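Local coordinates for protein ribosomal large subunit pseudouridine synthase D (Escherichia coli, PDB 1PRZ) that isomerises specific uridines of 23S ribosomal RNA to pseudouridine, acting at positions 1911, 1915 and 1917 of the large-subunit RNA, at residues Q161-M166 against P177-R182; V100-M105 against R145-L150. All coordinates share one frame; numbering follows the deposited sequence.

Contact 1: residues Q161-M166 against P177-R182; sequences QIRVHM and PVYGGR
Arg163 and Tyr179 meet at about a right angle beside the active site of this RluA-family pseudouridine synthase, where helix 161-168 faces the loop that follows it. The pair illustrates how an aromatic ring can line the stem of an arginine whose charged end is engaged elsewhere. The CD2-CE2 side of the ring lies obliquely against the start of the arginine chain, with Tyr179 CD2 3.6 Å from Arg163 CB and 3.9 Å from Arg163 CD. Farther along, the guanidinium turns its face toward Tyr179 CE2, the two planes standing 79° apart, so the meeting is steep and not a parallel stack. A bend at chi3 of Arg163 (-100°) turns the end of the chain away from a straight course, and NH1 comes to Val178 CG2 at 3.7 Å. The Val178 side chain crosses the arginine at about a right angle, its CG2 oblique to the guanidinium; the other branch, CG1, sits 3.7 Å above the centre of the Tyr179 ring.

Charge is answered from outside these segments. Arg163 NH2 makes a salt bridge to Asp65, the probable catalytic aspartate by similarity, while NH1 pairs with Asp176, whose OD1 also accepts the backbone N-H groups of Val178 and Tyr179. One carboxylate thus fixes both the arginine and the turn that packs on it, and Arg163 probably helps to orient Asp65. The phenol oxygen of Tyr179 is hydrogen-bonded to His160 ND1 and to the backbone N of Met125, which fixes the far end of the ring.

Backbone atoms of the helix, Arg163 C and Val164 N, lie over the face of that ring opposite Val178 CG1. On its CE1 side, Val164 adds an apolar touch through CG2, 4.1 Å from Tyr179 CE1.

Contact 2: residues V100-M105 against R145-L150; sequences VAIGHM and RVHTRL
Ala101 and Thr148 form the hydrogen-bonded pair of an antiparallel ladder, flanked by the non-hydrogen-bonded pairs Val100-Arg149 and Ile102-His147. This is the join between two neighbouring interior strands of the large antiparallel sheet of the pseudouridine synthase fold, their axes 4.7 Å apart at closest.

The backbone bonds show how such a ladder frays. Ala101 N reaches Thr148 O over 2.9 Å and almost straight (171° at the hydrogen), and the return bond from Thr148 N to Ala101 O is 3.0 Å long. Past the strand end, Gly103 N still donates to Val146 O at 2.7 Å, but from well above the carbonyl plane. Carbon donors fill in beside these: Val100 CA makes a weaker CA-H...O contact with Thr148 O, and His147 CA approaches Ala101 O at 3.2 Å. His147 ND1 is buried here without a polar partner in the model.

Where the backbone ladder ends, a side chain takes over. Thr148 OG1 gives its proton to Gly103 O, in the carbonyl plane, at 2.8 Å, and accepts the N-H of Met105 at 3.0 Å. A single hydroxyl therefore clasps the turning chain at two places, with chi1 of -57° holding OG1 beside its own backbone N and directing CG2 toward Met105 CB.

Apolar contacts lie on the same face as Ala101 and Thr148. The selenium of Met105, present as selenomethionine, lies in front of both methyls of Leu150, 3.9 Å from CD2, the two chains crossing at about a right angle, and Leu150 CD1 also touches Ala101 CB.

On this face Thr148 and Leu150 meet Ile140 of strand 135-143, the next strand of the sheet. On the other, Val100 and His147 pack against Met238 of helix 229-244, while His147 also touches Phe193 and Leu197 of helix 191-199.

Overall arrangement
After the small three-stranded sheet and helix 78-89, the chain lays down strand 94-102 and then runs through strands 109-117, 125-127 and 135-143 before strand 147-154 returns to pair with it. Contact 2 thereby closes a loop of 39 residues made of strands and turns. The chain then passes from strand 147-154 through a short connection into helix 161-168, and contact 1 closes a much shorter loop of ten residues after it. The two loops follow in series, neither nesting nor crossing. Contact 2 joins two sheet strands; contact 1 ties the helix to its following loop near Asp65. Their centres are about 13 Å apart, bridged where Met166 SE packs on Leu150 CD1 at 3.8 Å.

Contact 1: residues Q161-M166 against P177-R182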
ATOM      1  N   GLN A 161       7.506   3.063  -4.089  1.00 22.98           N
ATOM      2  CA  GLN A 161       8.057   4.104  -3.236  1.00 22.37           C
ATOM      3  C   GLN A 161       8.243   3.730  -1.767  1.00 22.03           C
ATOM      4  O   GLN A 161       9.346   3.804  -1.259  1.00 21.82           O
ATOM      5  CB  GLN A 161       7.238   5.400  -3.331  1.00 22.66           C
ATOM      6  CG  GLN A 161       7.987   6.578  -2.688  1.00 22.62           C
ATOM      7  CD  GLN A 161       7.293   7.902  -2.889  1.00 22.95           C
ATOM      8  OE1 GLN A 161       6.938   8.263  -4.007  1.00 22.92           O
ATOM      9  NE2 GLN A 161       7.100   8.646  -1.793  1.00 22.83           N
ATOM     10  N   ILE A 162       7.175   3.354  -1.070  1.00 21.69           N
ATOM     11  CA  ILE A 162       7.343   3.017   0.351  1.00 21.46           C
ATOM     12  C   ILE A 162       8.285   1.819   0.543  1.00 21.47           C
ATOM     13  O   ILE A 162       9.174   1.839   1.397  1.00 21.30           O
ATOM     14  CB  ILE A 162       6.002   2.706   1.014  1.00 21.27           C
ATOM     15  CG1 ILE A 162       5.191   4.002   1.157  1.00 21.40           C
ATOM     16  CG2 ILE A 162       6.238   2.031   2.409  1.00 21.39           C
ATOM     17  CD1 ILE A 162       3.796   3.774   1.683  1.00 21.34           C
ATOM     18  N   ARG A 163       8.106   0.782  -0.255  1.00 21.56           N
ATOM     19  CA  ARG A 163       8.969  -0.373  -0.115  1.00 22.01           C
ATOM     20  C   ARG A 163      10.459  -0.051  -0.334  1.00 22.20           C
ATOM     21  O   ARG A 163      11.314  -0.522   0.437  1.00 22.03           O
ATOM     22  CB  ARG A 163       8.570  -1.458  -1.097  1.00 22.09           C
ATOM     23  CG  ARG A 163       7.277  -2.111  -0.811  1.00 22.49           C
ATOM     24  CD  ARG A 163       7.360  -3.486  -1.491  1.00 23.29           C
ATOM     25  NE  ARG A 163       6.680  -3.482  -2.724  1.00 23.47           N
ATOM     26  CZ  ARG A 163       6.796  -4.427  -3.644  1.00 23.40           C
ATOM     27  NH1 ARG A 163       7.595  -5.494  -3.487  1.00 23.29           N
ATOM     28  NH2 ARG A 163       6.059  -4.295  -4.710  1.00 23.47           N
ATOM     29  N   VAL A 164      10.774   0.728  -1.375  1.00 22.51           N
ATOM     30  CA  VAL A 164      12.187   1.017  -1.637  1.00 22.96           C
ATOM     31  C   VAL A 164      12.751   2.039  -0.651  1.00 23.04           C
ATOM     32  O   VAL A 164      13.893   1.918  -0.230  1.00 23.05           O
ATOM     33  CB  VAL A 164      12.452   1.448  -3.111  1.00 23.11           C
ATOM     34  CG1 VAL A 164      11.964   2.853  -3.378  1.00 23.43           C
ATOM     35  CG2 VAL A 164      13.969   1.367  -3.385  1.00 23.57           C
ATOM     36  N   HIS A 165      11.930   3.003  -0.227  1.00 23.21           N
ATOM     37  CA  HIS A 165      12.411   3.982   0.742  1.00 23.40           C
ATOM     38  C   HIS A 165      12.700   3.327   2.078  1.00 23.49           C
ATOM     39  O   HIS A 165      13.718   3.634   2.720  1.00 23.33           O
ATOM     40  CB  HIS A 165      11.397   5.116   0.942  1.00 23.63           C
ATOM     41  CG  HIS A 165      11.597   6.270   0.015  1.00 23.79           C
ATOM     42  ND1 HIS A 165      12.706   6.378  -0.803  1.00 24.10           N
ATOM     43  CD2 HIS A 165      10.855   7.380  -0.202  1.00 23.79           C
ATOM     44  CE1 HIS A 165      12.637   7.510  -1.485  1.00 24.04           C
ATOM     45  NE2 HIS A 165      11.522   8.136  -1.141  1.00 24.41           N
HETATM   46  N   MSE A 166      11.803   2.434   2.514  1.00 23.49           N
HETATM   47  CA  MSE A 166      12.023   1.759   3.782  1.00 23.75           C
HETATM   48  C   MSE A 166      13.263   0.870   3.667  1.00 23.96           C
HETATM   49  O   MSE A 166      14.122   0.845   4.562  1.00 24.01           O
HETATM   50  CB  MSE A 166      10.790   0.936   4.188  1.00 23.67           C
HETATM   51  CG  MSE A 166       9.592   1.824   4.632  1.00 23.66           C
HETATM   52 SE   MSE A 166      10.022   3.094   6.121  1.00 24.25          SE
HETATM   53  CE  MSE A 166      10.382   4.677   5.051  1.00 23.64           C
ATOM     54  N   PRO A 177       8.798  -9.717  -0.887  1.00 25.77           N
ATOM     55  CA  PRO A 177       9.571 -10.708  -1.634  1.00 26.41           C
ATOM     56  C   PRO A 177      10.671 -10.102  -2.501  1.00 27.15           C
ATOM     57  O   PRO A 177      11.547 -10.828  -3.002  1.00 27.23           O
ATOM     58  CB  PRO A 177       8.489 -11.434  -2.448  1.00 26.39           C
ATOM     59  CG  PRO A 177       7.511 -10.336  -2.765  1.00 26.18           C
ATOM     60  CD  PRO A 177       7.467  -9.492  -1.498  1.00 25.80           C
ATOM     61  N   VAL A 178      10.645  -8.777  -2.671  1.00 27.68           N
ATOM     62  CA  VAL A 178      11.647  -8.118  -3.493  1.00 28.57           C
ATOM     63  C   VAL A 178      12.748  -7.455  -2.648  1.00 29.21           C
ATOM     64  O   VAL A 178      13.944  -7.762  -2.782  1.00 29.06           O
ATOM     65  CB  VAL A 178      10.987  -7.036  -4.412  1.00 28.57           C
ATOM     66  CG1 VAL A 178      12.067  -6.304  -5.216  1.00 28.70           C
ATOM     67  CG2 VAL A 178       9.971  -7.691  -5.368  1.00 28.59           C
ATOM     68  N   TYR A 179      12.342  -6.551  -1.764  1.00 29.97           N
ATOM     69  CA  TYR A 179      13.293  -5.817  -0.937  1.00 30.94           C
ATOM     70  C   TYR A 179      13.639  -6.477   0.396  1.00 31.83           C
ATOM     71  O   TYR A 179      14.653  -6.151   1.026  1.00 31.94           O
ATOM     72  CB  TYR A 179      12.759  -4.417  -0.700  1.00 30.57           C
ATOM     73  CG  TYR A 179      12.453  -3.715  -1.983  1.00 30.41           C
ATOM     74  CD1 TYR A 179      13.482  -3.215  -2.787  1.00 30.21           C
ATOM     75  CD2 TYR A 179      11.134  -3.603  -2.440  1.00 30.28           C
ATOM     76  CE1 TYR A 179      13.218  -2.624  -4.010  1.00 30.08           C
ATOM     77  CE2 TYR A 179      10.853  -3.016  -3.660  1.00 30.07           C
ATOM     78  CZ  TYR A 179      11.912  -2.532  -4.445  1.00 30.06           C
ATOM     79  OH  TYR A 179      11.654  -2.016  -5.688  1.00 29.87           O
ATOM     80  N   GLY A 180      12.802  -7.402   0.832  1.00 32.77           N
ATOM     81  CA  GLY A 180      13.072  -8.069   2.089  1.00 34.15           C
ATOM     82  C   GLY A 180      13.911  -9.336   1.959  1.00 35.08           C
ATOM     83  O   GLY A 180      14.044  -9.930   0.878  1.00 35.26           O
ATOM     84  N   GLY A 181      14.495  -9.749   3.072  1.00 35.93           N
ATOM     85  CA  GLY A 181      15.280 -10.968   3.075  1.00 36.87           C
ATOM     86  C   GLY A 181      14.437 -11.994   3.807  1.00 37.55           C
ATOM     87  O   GLY A 181      13.208 -11.861   3.855  1.00 37.70           O
ATOM     88  N   ARG A 182      15.087 -13.008   4.378  1.00 38.16           N
ATOM     89  CA  ARG A 182      14.403 -14.061   5.120  1.00 38.81           C
ATOM     90  C   ARG A 182      13.879 -13.501   6.435  1.00 39.05           C
ATOM     91  O   ARG A 182      14.499 -12.617   7.027  1.00 38.91           O
ATOM     92  CB  ARG A 182      15.373 -15.207   5.442  1.00 39.24           C
ATOM     93  CG  ARG A 182      15.961 -15.912   4.241  1.00 39.94           C
ATOM     94  CD  ARG A 182      15.318 -17.268   4.056  1.00 40.49           C
ATOM     95  NE  ARG A 182      16.006 -18.073   3.037  1.00 41.05           N
ATOM     96  CZ  ARG A 182      17.179 -18.691   3.195  1.00 41.32           C
ATOM     97  NH1 ARG A 182      17.851 -18.629   4.349  1.00 41.43           N
ATOM     98  NH2 ARG A 182      17.682 -19.393   2.178  1.00 41.52           N
TER

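Contact 2: residues V100-M105 against R145-L150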
ATOM      1  N   VAL A 100       4.398  -2.754   8.429  1.00 21.10           N
ATOM      2  CA  VAL A 100       5.195  -3.372   9.471  1.00 21.26           C
ATOM      3  C   VAL A 100       6.565  -3.546   8.843  1.00 21.60           C
ATOM      4  O   VAL A 100       6.697  -4.182   7.788  1.00 21.35           O
ATOM      5  CB  VAL A 100       4.655  -4.732   9.915  1.00 21.27           C
ATOM      6  CG1 VAL A 100       5.593  -5.292  10.976  1.00 21.16           C
ATOM      7  CG2 VAL A 100       3.202  -4.570  10.495  1.00 21.26           C
ATOM      8  N   ALA A 101       7.576  -2.927   9.458  1.00 22.03           N
ATOM      9  CA  ALA A 101       8.939  -2.989   8.938  1.00 22.63           C
ATOM     10  C   ALA A 101       9.853  -3.841   9.825  1.00 23.18           C
ATOM     11  O   ALA A 101       9.628  -3.986  11.034  1.00 23.06           O
ATOM     12  CB  ALA A 101       9.512  -1.581   8.795  1.00 22.64           C
ATOM     13  N   ILE A 102      10.887  -4.406   9.225  1.00 23.84           N
ATOM     14  CA  ILE A 102      11.791  -5.227  10.006  1.00 24.64           C
ATOM     15  C   ILE A 102      12.710  -4.311  10.781  1.00 25.09           C
ATOM     16  O   ILE A 102      13.065  -3.205  10.334  1.00 25.07           O
ATOM     17  CB  ILE A 102      12.675  -6.172   9.123  1.00 24.87           C
ATOM     18  CG1 ILE A 102      13.677  -5.330   8.335  1.00 25.22           C
ATOM     19  CG2 ILE A 102      11.792  -7.041   8.205  1.00 24.84           C
ATOM     20  CD1 ILE A 102      15.016  -6.015   8.082  1.00 25.53           C
ATOM     21  N   GLY A 103      13.056  -4.756  11.973  1.00 25.69           N
ATOM     22  CA  GLY A 103      13.990  -4.009  12.771  1.00 26.48           C
ATOM     23  C   GLY A 103      13.358  -3.072  13.761  1.00 27.12           C
ATOM     24  O   GLY A 103      12.250  -2.580  13.564  1.00 27.01           O
ATOM     25  N   HIS A 104      14.076  -2.845  14.853  1.00 27.69           N
ATOM     26  CA  HIS A 104      13.606  -1.924  15.865  1.00 28.35           C
ATOM     27  C   HIS A 104      14.001  -0.548  15.364  1.00 28.41           C
ATOM     28  O   HIS A 104      15.172  -0.295  15.049  1.00 28.99           O
ATOM     29  CB  HIS A 104      14.282  -2.224  17.208  1.00 28.82           C
ATOM     30  CG  HIS A 104      13.756  -1.392  18.333  1.00 29.34           C
ATOM     31  ND1 HIS A 104      14.140  -0.080  18.527  1.00 29.43           N
ATOM     32  CD2 HIS A 104      12.803  -1.654  19.263  1.00 29.50           C
ATOM     33  CE1 HIS A 104      13.438   0.434  19.522  1.00 29.80           C
ATOM     34  NE2 HIS A 104      12.616  -0.499  19.984  1.00 29.90           N
HETATM   35  N   MSE A 105      13.028   0.337  15.226  1.00 28.27           N
HETATM   36  CA  MSE A 105      13.293   1.680  14.751  1.00 28.06           C
HETATM   37  C   MSE A 105      13.093   2.516  15.972  1.00 28.43           C
HETATM   38  O   MSE A 105      12.313   2.151  16.837  1.00 28.55           O
HETATM   39  CB  MSE A 105      12.306   2.050  13.657  1.00 27.50           C
HETATM   40  CG  MSE A 105      12.576   1.294  12.400  1.00 26.87           C
HETATM   41 SE   MSE A 105      11.169   1.406  11.048  1.00 25.86          SE
HETATM   42  CE  MSE A 105      11.443   3.223  10.495  1.00 25.84           C
ATOM     43  N   ARG A 145       9.614  -6.099  19.331  1.00 22.62           N
ATOM     44  CA  ARG A 145      11.004  -6.367  19.681  1.00 23.23           C
ATOM     45  C   ARG A 145      12.019  -6.131  18.567  1.00 23.11           C
ATOM     46  O   ARG A 145      13.015  -5.423  18.761  1.00 23.02           O
ATOM     47  CB  ARG A 145      11.140  -7.782  20.236  1.00 23.94           C
ATOM     48  CG  ARG A 145      10.543  -7.905  21.643  1.00 25.14           C
ATOM     49  CD  ARG A 145      10.494  -9.399  22.039  1.00 26.25           C
ATOM     50  NE  ARG A 145      11.843  -9.919  22.020  1.00 27.05           N
ATOM     51  CZ  ARG A 145      12.170 -11.209  21.998  1.00 27.29           C
ATOM     52  NH1 ARG A 145      11.242 -12.149  21.968  1.00 27.55           N
ATOM     53  NH2 ARG A 145      13.453 -11.539  22.040  1.00 27.55           N
ATOM     54  N   VAL A 146      11.781  -6.706  17.399  1.00 22.90           N
ATOM     55  CA  VAL A 146      12.694  -6.475  16.294  1.00 22.73           C
ATOM     56  C   VAL A 146      11.928  -6.175  14.997  1.00 22.56           C
ATOM     57  O   VAL A 146      12.388  -6.534  13.915  1.00 22.57           O
ATOM     58  CB  VAL A 146      13.693  -7.675  16.047  1.00 22.85           C
ATOM     59  CG1 VAL A 146      14.535  -7.890  17.297  1.00 22.94           C
ATOM     60  CG2 VAL A 146      12.946  -8.957  15.632  1.00 22.88           C
ATOM     61  N   HIS A 147      10.781  -5.492  15.144  1.00 22.21           N
ATOM     62  CA  HIS A 147       9.915  -5.039  14.034  1.00 21.95           C
ATOM     63  C   HIS A 147       9.281  -3.753  14.556  1.00 21.58           C
ATOM     64  O   HIS A 147       9.312  -3.490  15.741  1.00 21.28           O
ATOM     65  CB  HIS A 147       8.823  -6.058  13.709  1.00 22.11           C
ATOM     66  CG  HIS A 147       9.356  -7.398  13.287  1.00 22.60           C
ATOM     67  ND1 HIS A 147       9.736  -7.674  11.985  1.00 22.86           N
ATOM     68  CD2 HIS A 147       9.622  -8.518  14.007  1.00 22.44           C
ATOM     69  CE1 HIS A 147      10.219  -8.907  11.923  1.00 22.59           C
ATOM     70  NE2 HIS A 147      10.159  -9.439  13.132  1.00 23.09           N
ATOM     71  N   THR A 148       8.729  -2.946  13.659  1.00 21.31           N
ATOM     72  CA  THR A 148       8.129  -1.686  14.061  1.00 20.98           C
ATOM     73  C   THR A 148       6.890  -1.451  13.186  1.00 20.91           C
ATOM     74  O   THR A 148       6.926  -1.676  11.974  1.00 20.73           O
ATOM     75  CB  THR A 148       9.123  -0.550  13.822  1.00 21.08           C
ATOM     76  OG1 THR A 148      10.331  -0.827  14.543  1.00 20.91           O
ATOM     77  CG2 THR A 148       8.535   0.809  14.268  1.00 20.96           C
ATOM     78  N   ARG A 149       5.796  -1.031  13.813  1.00 20.70           N
ATOM     79  CA  ARG A 149       4.573  -0.726  13.079  1.00 20.82           C
ATOM     80  C   ARG A 149       4.620   0.775  12.728  1.00 20.74           C
ATOM     81  O   ARG A 149       4.852   1.622  13.604  1.00 20.19           O
ATOM     82  CB  ARG A 149       3.318  -1.024  13.921  1.00 21.25           C
ATOM     83  CG  ARG A 149       2.021  -0.686  13.190  1.00 21.88           C
ATOM     84  CD  ARG A 149       0.779  -1.343  13.830  1.00 22.68           C
ATOM     85  NE  ARG A 149       0.452  -0.871  15.181  1.00 23.48           N
ATOM     86  CZ  ARG A 149      -0.354   0.167  15.454  1.00 23.88           C
ATOM     87  NH1 ARG A 149      -0.913   0.868  14.463  1.00 23.94           N
ATOM     88  NH2 ARG A 149      -0.669   0.457  16.717  1.00 23.80           N
ATOM     89  N   LEU A 150       4.380   1.087  11.451  1.00 20.70           N
ATOM     90  CA  LEU A 150       4.447   2.463  10.975  1.00 21.13           C
ATOM     91  C   LEU A 150       3.183   2.931  10.292  1.00 21.51           C
ATOM     92  O   LEU A 150       2.351   2.139   9.848  1.00 21.33           O
ATOM     93  CB  LEU A 150       5.580   2.626   9.935  1.00 20.98           C
ATOM     94  CG  LEU A 150       6.966   2.053  10.270  1.00 21.14           C
ATOM     95  CD1 LEU A 150       7.851   2.032   9.007  1.00 21.26           C
ATOM     96  CD2 LEU A 150       7.583   2.899  11.376  1.00 20.76           C
TER